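Local coordinates for transcription inhibitor protein Gfh1 (Thermus thermophilus, PDB 2F23) that inhibits all catalytic activities of RNA polymerase by partly occluding its substrate-binding site and preventing nucleotide binding, at residues 3-7 with 149-153. Numbering follows the deposited sequence.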
loop_
_atom_site.group_PDB
_atom_site.type_symbol
_atom_site.label_atom_id
_atom_site.label_comp_id
_atom_site.label_asym_id
_atom_site.label_seq_id
_atom_site.Cartn_x
_atom_site.Cartn_y
_atom_site.Cartn_z
ATOM N N ARG A 3 -3.817 -9.132 -13.331
ATOM C CA ARG A 3 -5.248 -8.761 -13.124
ATOM C C ARG A 3 -5.448 -7.265 -13.349
ATOM O O ARG A 3 -4.542 -6.468 -13.110
ATOM C CB ARG A 3 -5.683 -9.131 -11.702
ATOM C CG ARG A 3 -7.172 -8.964 -11.438
ATOM C CD ARG A 3 -7.512 -9.261 -9.982
ATOM N NE ARG A 3 -8.953 -9.225 -9.739
ATOM C CZ ARG A 3 -9.516 -9.374 -8.544
ATOM N NH1 ARG A 3 -8.762 -9.567 -7.469
ATOM N NH2 ARG A 3 -10.836 -9.334 -8.423
ATOM N N GLU A 4 -6.639 -6.892 -13.811
ATOM C CA GLU A 4 -6.971 -5.493 -14.073
ATOM C C GLU A 4 -6.747 -4.621 -12.839
ATOM O O GLU A 4 -6.883 -5.088 -11.708
ATOM C CB GLU A 4 -8.430 -5.378 -14.523
ATOM C CG GLU A 4 -9.423 -5.996 -13.550
ATOM C CD GLU A 4 -10.862 -5.860 -14.011
ATOM O OE1 GLU A 4 -11.171 -6.293 -15.141
ATOM O OE2 GLU A 4 -11.686 -5.323 -13.240
ATOM N N VAL A 5 -6.408 -3.354 -13.064
ATOM C CA VAL A 5 -6.165 -2.422 -11.964
ATOM C C VAL A 5 -7.031 -1.178 -12.087
ATOM O O VAL A 5 -6.917 -0.424 -13.050
ATOM C CB VAL A 5 -4.688 -1.973 -11.923
ATOM C CG1 VAL A 5 -4.459 -1.027 -10.752
ATOM C CG2 VAL A 5 -3.783 -3.184 -11.815
ATOM N N LYS A 6 -7.896 -0.969 -11.104
ATOM C CA LYS A 6 -8.775 0.190 -11.098
ATOM C C LYS A 6 -8.328 1.143 -10.001
ATOM O O LYS A 6 -8.026 0.714 -8.887
ATOM C CB LYS A 6 -10.220 -0.240 -10.835
ATOM C CG LYS A 6 -10.831 -1.092 -11.930
ATOM C CD LYS A 6 -12.228 -1.552 -11.551
ATOM C CE LYS A 6 -12.209 -2.830 -10.718
ATOM N NZ LYS A 6 -11.460 -2.708 -9.437
ATOM N N LEU A 7 -8.265 2.431 -10.329
ATOM C CA LEU A 7 -7.873 3.456 -9.365
ATOM C C LEU A 7 -8.776 4.667 -9.502
ATOM O O LEU A 7 -9.250 4.973 -10.594
ATOM C CB LEU A 7 -6.433 3.919 -9.612
ATOM C CG LEU A 7 -5.277 3.012 -9.193
ATOM C CD1 LEU A 7 -3.959 3.599 -9.686
ATOM C CD2 LEU A 7 -5.260 2.886 -7.679
ATOM N N PHE A 149 -3.202 -0.204 1.218
ATOM C CA PHE A 149 -4.077 -1.077 0.442
ATOM C C PHE A 149 -4.919 -0.335 -0.574
ATOM O O PHE A 149 -5.351 0.790 -0.340
ATOM C CB PHE A 149 -5.055 -1.834 1.346
ATOM C CG PHE A 149 -4.412 -2.845 2.239
ATOM C CD1 PHE A 149 -4.077 -2.517 3.550
ATOM C CD2 PHE A 149 -4.154 -4.130 1.780
ATOM C CE1 PHE A 149 -3.494 -3.459 4.390
ATOM C CE2 PHE A 149 -3.570 -5.081 2.615
ATOM C CZ PHE A 149 -3.240 -4.742 3.922
ATOM N N ARG A 150 -5.163 -0.991 -1.700
ATOM C CA ARG A 150 -6.015 -0.440 -2.744
ATOM C C ARG A 150 -7.338 -1.171 -2.572
ATOM O O ARG A 150 -7.350 -2.381 -2.345
ATOM C CB ARG A 150 -5.435 -0.742 -4.127
ATOM C CG ARG A 150 -6.321 -0.324 -5.290
ATOM C CD ARG A 150 -5.580 -0.499 -6.606
ATOM N NE ARG A 150 -5.231 -1.893 -6.849
ATOM C CZ ARG A 150 -6.016 -2.762 -7.478
ATOM N NH1 ARG A 150 -7.201 -2.381 -7.934
ATOM N NH2 ARG A 150 -5.613 -4.013 -7.652
ATOM N N VAL A 151 -8.446 -0.441 -2.647
ATOM C CA VAL A 151 -9.766 -1.052 -2.517
ATOM C C VAL A 151 -10.102 -1.698 -3.855
ATOM O O VAL A 151 -10.221 -1.017 -4.868
ATOM C CB VAL A 151 -10.838 0.001 -2.171
ATOM C CG1 VAL A 151 -12.203 -0.661 -2.058
ATOM C CG2 VAL A 151 -10.472 0.693 -0.865
ATOM N N VAL A 152 -10.249 -3.021 -3.853
ATOM C CA VAL A 152 -10.535 -3.763 -5.074
ATOM C C VAL A 152 -12.014 -4.042 -5.314
ATOM O O VAL A 152 -12.479 -4.019 -6.459
ATOM C CB VAL A 152 -9.761 -5.100 -5.074
ATOM C CG1 VAL A 152 -10.127 -5.932 -6.293
ATOM C CG2 VAL A 152 -8.267 -4.816 -5.059
ATOM N N ALA A 153 -12.749 -4.302 -4.239
ATOM C CA ALA A 153 -14.171 -4.600 -4.347
ATOM C C ALA A 153 -14.901 -4.276 -3.051
ATOM O O ALA A 153 -14.316 -4.320 -1.968
ATOM C CB ALA A 153 -14.364 -6.080 -4.692
HETATM O O HOH W 1 -8.831 -3.638 -9.920
HETATM O O HOH W 2 -7.563 -6.092 -9.074
#
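Water 1 sits where Glu4, Lys6 and Arg150 converge and is gripped by four groups: it donates a hydrogen bond to Glu4 O and accepts from Lys6 N, from Lys6 NZ at 2.8 Å and from Arg150 NH1 at 2.9 Å. Water 2, in the plane of the Arg150 guanidinium at its edge, accepts from NH2 and donates to the same Glu4 O. The polar contacts of Arg150 with the backbone of residues 3-7 thus run mostly through two bridging waters; its one direct bond, NH1 to Lys6 O at 3.3 Å, is weak. With CG anti to the backbone N (chi1 174°) and a bend at chi3 (62°), the chain brings its planar end between two valines. Val5 CG1 lies over the centre of one face, 3.9 Å above the plane, while Val152 CG2 covers the opposite face nearer the rim. Leu7 CD2 packs crosswise on the aliphatic part, 3.6 Å from Arg150 CD. Beyond the segments, NH2 forms a salt bridge with Glu92, which probably eases the closeness of the two cations, Lys6 NZ and Arg150 NH1, 4.5 Å apart. The lysine chain curls at its far end so that NZ makes a weak bond to Val152 O, and Val152 CG1 lies over a face of the Arg3 guanidinium. A leucine in place of Arg150 would probably leave Glu92 without its mate and both waters short of a donor. Strand 5-7, paired with 72-74, and the 149-153 part of strand 145-155 run 109° apart and belong to different sheets: this is the interdomain joint of a GreA/GreB-family protein, where the base of the N-terminal coiled coil meets the FKBP-like C-terminal domain.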